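Local coordinates for sensor histidine kinase CusS (Escherichia coli, PDB 5KU5), which senses copper and silver ions in the periplasm and activates its partner regulator CusR by phosphorylation, at residues A[114-119]-A[128-133]. Sequence-based numbering, arbitrary orientation.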
ATOM      1  N   ILE A 114      -9.563  11.545   5.000  1.00 24.67           N
ATOM      2  CA  ILE A 114      -9.720  12.661   4.073  1.00 25.08           C
ATOM      3  C   ILE A 114     -10.957  12.389   3.228  1.00 25.72           C
ATOM      4  O   ILE A 114     -11.470  11.264   3.207  1.00 25.70           O
ATOM      5  CB  ILE A 114      -8.494  12.860   3.152  1.00 25.30           C
ATOM      6  CG1 ILE A 114      -8.168  11.592   2.348  1.00 25.30           C
ATOM      7  CG2 ILE A 114      -7.285  13.290   3.972  1.00 25.55           C
ATOM      8  CD1 ILE A 114      -7.321  11.864   1.125  1.00 25.58           C
ATOM      9  N   ASN A 115     -11.431  13.417   2.535  1.00 26.65           N
ATOM     10  CA  ASN A 115     -12.514  13.263   1.567  1.00 27.32           C
ATOM     11  C   ASN A 115     -12.320  14.174   0.363  1.00 27.44           C
ATOM     12  O   ASN A 115     -11.655  15.203   0.464  1.00 27.00           O
ATOM     13  CB  ASN A 115     -13.871  13.534   2.225  1.00 27.69           C
ATOM     14  CG  ASN A 115     -13.972  14.936   2.799  1.00 28.05           C
ATOM     15  OD1 ASN A 115     -14.399  15.863   2.114  1.00 28.78           O
ATOM     16  ND2 ASN A 115     -13.552  15.102   4.048  1.00 28.52           N
ATOM     17  N   LEU A 116     -12.904  13.782  -0.769  1.00 28.17           N
ATOM     18  CA  LEU A 116     -12.837  14.569  -2.001  1.00 28.83           C
ATOM     19  C   LEU A 116     -14.043  14.308  -2.907  1.00 29.33           C
ATOM     20  O   LEU A 116     -14.631  13.220  -2.849  1.00 29.38           O
ATOM     21  CB  LEU A 116     -11.542  14.275  -2.772  1.00 29.06           C
ATOM     22  CG  LEU A 116     -11.345  12.887  -3.403  1.00 29.30           C
ATOM     23  CD1 LEU A 116     -10.365  12.959  -4.567  1.00 29.57           C
ATOM     24  CD2 LEU A 116     -10.886  11.859  -2.377  1.00 29.42           C
ATOM     25  N   PRO A 117     -14.411  15.296  -3.754  1.00 29.55           N
ATOM     26  CA  PRO A 117     -15.431  15.029  -4.770  1.00 29.30           C
ATOM     27  C   PRO A 117     -14.896  14.065  -5.826  1.00 29.45           C
ATOM     28  O   PRO A 117     -13.712  14.125  -6.165  1.00 29.75           O
ATOM     29  CB  PRO A 117     -15.706  16.414  -5.386  1.00 29.47           C
ATOM     30  CG  PRO A 117     -15.082  17.404  -4.460  1.00 29.60           C
ATOM     31  CD  PRO A 117     -13.928  16.689  -3.835  1.00 29.58           C
ATOM     32  N   VAL A 118     -15.768  13.200  -6.339  1.00 29.48           N
ATOM     33  CA  VAL A 118     -15.362  12.102  -7.221  1.00 29.87           C
ATOM     34  C   VAL A 118     -16.509  11.729  -8.171  1.00 30.10           C
ATOM     35  O   VAL A 118     -17.672  12.042  -7.910  1.00 29.83           O
ATOM     36  CB  VAL A 118     -14.822  10.913  -6.355  1.00 30.20           C
ATOM     37  CG1 VAL A 118     -15.410   9.552  -6.716  1.00 30.41           C
ATOM     38  CG2 VAL A 118     -13.297  10.863  -6.392  1.00 30.09           C
ATOM     39  N   GLY A 119     -16.159  11.095  -9.287  1.00 31.14           N
ATOM     40  CA  GLY A 119     -17.135  10.615 -10.268  1.00 31.99           C
ATOM     41  C   GLY A 119     -17.389  11.585 -11.412  1.00 32.91           C
ATOM     42  O   GLY A 119     -16.814  12.675 -11.444  1.00 32.69           O
ATOM     43  N   TYR A 128     -20.363  12.117  -6.676  1.00 30.58           N
ATOM     44  CA  TYR A 128     -19.989  11.465  -5.415  1.00 29.61           C
ATOM     45  C   TYR A 128     -19.063  12.304  -4.542  1.00 28.40           C
ATOM     46  O   TYR A 128     -18.373  13.199  -5.026  1.00 27.86           O
ATOM     47  CB  TYR A 128     -19.275  10.139  -5.675  1.00 29.82           C
ATOM     48  CG  TYR A 128     -20.026   9.116  -6.500  1.00 30.20           C
ATOM     49  CD1 TYR A 128     -21.322   8.720  -6.160  1.00 30.23           C
ATOM     50  CD2 TYR A 128     -19.414   8.493  -7.592  1.00 30.47           C
ATOM     51  CE1 TYR A 128     -21.998   7.760  -6.908  1.00 30.22           C
ATOM     52  CE2 TYR A 128     -20.079   7.533  -8.341  1.00 30.58           C
ATOM     53  CZ  TYR A 128     -21.367   7.168  -7.998  1.00 30.38           C
ATOM     54  OH  TYR A 128     -22.014   6.214  -8.750  1.00 30.84           O
ATOM     55  N   THR A 129     -19.060  11.988  -3.248  1.00 27.70           N
ATOM     56  CA  THR A 129     -18.003  12.398  -2.330  1.00 27.09           C
ATOM     57  C   THR A 129     -17.408  11.116  -1.765  1.00 26.32           C
ATOM     58  O   THR A 129     -18.106  10.344  -1.111  1.00 26.16           O
ATOM     59  CB  THR A 129     -18.531  13.284  -1.189  1.00 27.18           C
ATOM     60  OG1 THR A 129     -19.156  14.443  -1.744  1.00 27.79           O
ATOM     61  CG2 THR A 129     -17.394  13.740  -0.268  1.00 27.19           C
ATOM     62  N   LEU A 130     -16.127  10.892  -2.045  1.00 25.94           N
ATOM     63  CA  LEU A 130     -15.397   9.720  -1.566  1.00 25.82           C
ATOM     64  C   LEU A 130     -14.714  10.044  -0.241  1.00 25.86           C
ATOM     65  O   LEU A 130     -13.992  11.033  -0.150  1.00 25.61           O
ATOM     66  CB  LEU A 130     -14.343   9.301  -2.595  1.00 25.94           C
ATOM     67  CG  LEU A 130     -13.414   8.135  -2.242  1.00 25.99           C
ATOM     68  CD1 LEU A 130     -14.196   6.853  -1.975  1.00 26.03           C
ATOM     69  CD2 LEU A 130     -12.408   7.932  -3.357  1.00 26.00           C
ATOM     70  N   TYR A 131     -14.951   9.209   0.771  1.00 26.05           N
ATOM     71  CA  TYR A 131     -14.277   9.293   2.068  1.00 26.06           C
ATOM     72  C   TYR A 131     -13.310   8.119   2.179  1.00 25.40           C
ATOM     73  O   TYR A 131     -13.693   6.984   1.898  1.00 25.32           O
ATOM     74  CB  TYR A 131     -15.296   9.227   3.207  1.00 26.48           C
ATOM     75  CG  TYR A 131     -16.234  10.410   3.265  1.00 27.19           C
ATOM     76  CD1 TYR A 131     -17.323  10.502   2.401  1.00 27.56           C
ATOM     77  CD2 TYR A 131     -16.040  11.439   4.190  1.00 27.45           C
ATOM     78  CE1 TYR A 131     -18.192  11.583   2.452  1.00 27.85           C
ATOM     79  CE2 TYR A 131     -16.901  12.526   4.246  1.00 27.60           C
ATOM     80  CZ  TYR A 131     -17.973  12.595   3.374  1.00 28.03           C
ATOM     81  OH  TYR A 131     -18.837  13.667   3.422  1.00 29.01           O
ATOM     82  N   ILE A 132     -12.069   8.399   2.582  1.00 24.56           N
ATOM     83  CA  ILE A 132     -11.001   7.395   2.673  1.00 23.64           C
ATOM     84  C   ILE A 132     -10.411   7.448   4.079  1.00 23.13           C
ATOM     85  O   ILE A 132     -10.012   8.518   4.521  1.00 22.83           O
ATOM     86  CB  ILE A 132      -9.855   7.677   1.669  1.00 23.73           C
ATOM     87  CG1 ILE A 132     -10.400   7.888   0.248  1.00 24.22           C
ATOM     88  CG2 ILE A 132      -8.838   6.534   1.683  1.00 23.54           C
ATOM     89  CD1 ILE A 132      -9.392   8.474  -0.721  1.00 24.50           C
ATOM     90  N   ALA A 133     -10.340   6.299   4.754  1.00 22.11           N
ATOM     91  CA  ALA A 133      -9.765   6.192   6.096  1.00 21.65           C
ATOM     92  C   ALA A 133      -8.617   5.177   6.107  1.00 21.53           C
ATOM     93  O   ALA A 133      -8.816   4.022   5.743  1.00 20.88           O
ATOM     94  CB  ALA A 133     -10.839   5.784   7.092  1.00 21.53           C
TER
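Three hydrogen-bonded pairs, Ile114 with Ile132, Leu116 with Leu130 and Val118 with Tyr128, join the two strands antiparallel through six backbone bonds. In the last pair Val118 N reaches Tyr128 O from above the carbonyl plane. Between these pairs, CA-H...O contacts such as Asn115 CA to Leu130 O (3.2 Å) add to the backbone pairing. The strands form the hairpin 111-122/125-135 at the centre of the antiparallel sheet in this PDC-fold periplasmic sensor domain, and Thr129 and Tyr131 continue the bonding to strand 49-54. Apolar contacts lie on the face that packs against helix 2-25. There Leu116 CD2 meets Ile132 CD1 at 4.1 Å, while Val118 touches Leu130 CB through CB and lies 4.0 Å from Tyr128 CB through CG1. On the reverse face Asn115 and Tyr131 run side by side. Asn115 CB makes a CH-pi contact over the ring, 4.0 Å from its centroid and offset toward the rim; chi1 of 60° puts CG between backbone N and carbonyl carbon, beside the ring, and the amide and ring planes lie 33° apart. A serine replacing Tyr131 would probably leave Asn115 CB without the ring face it rests on and open a gap beside it.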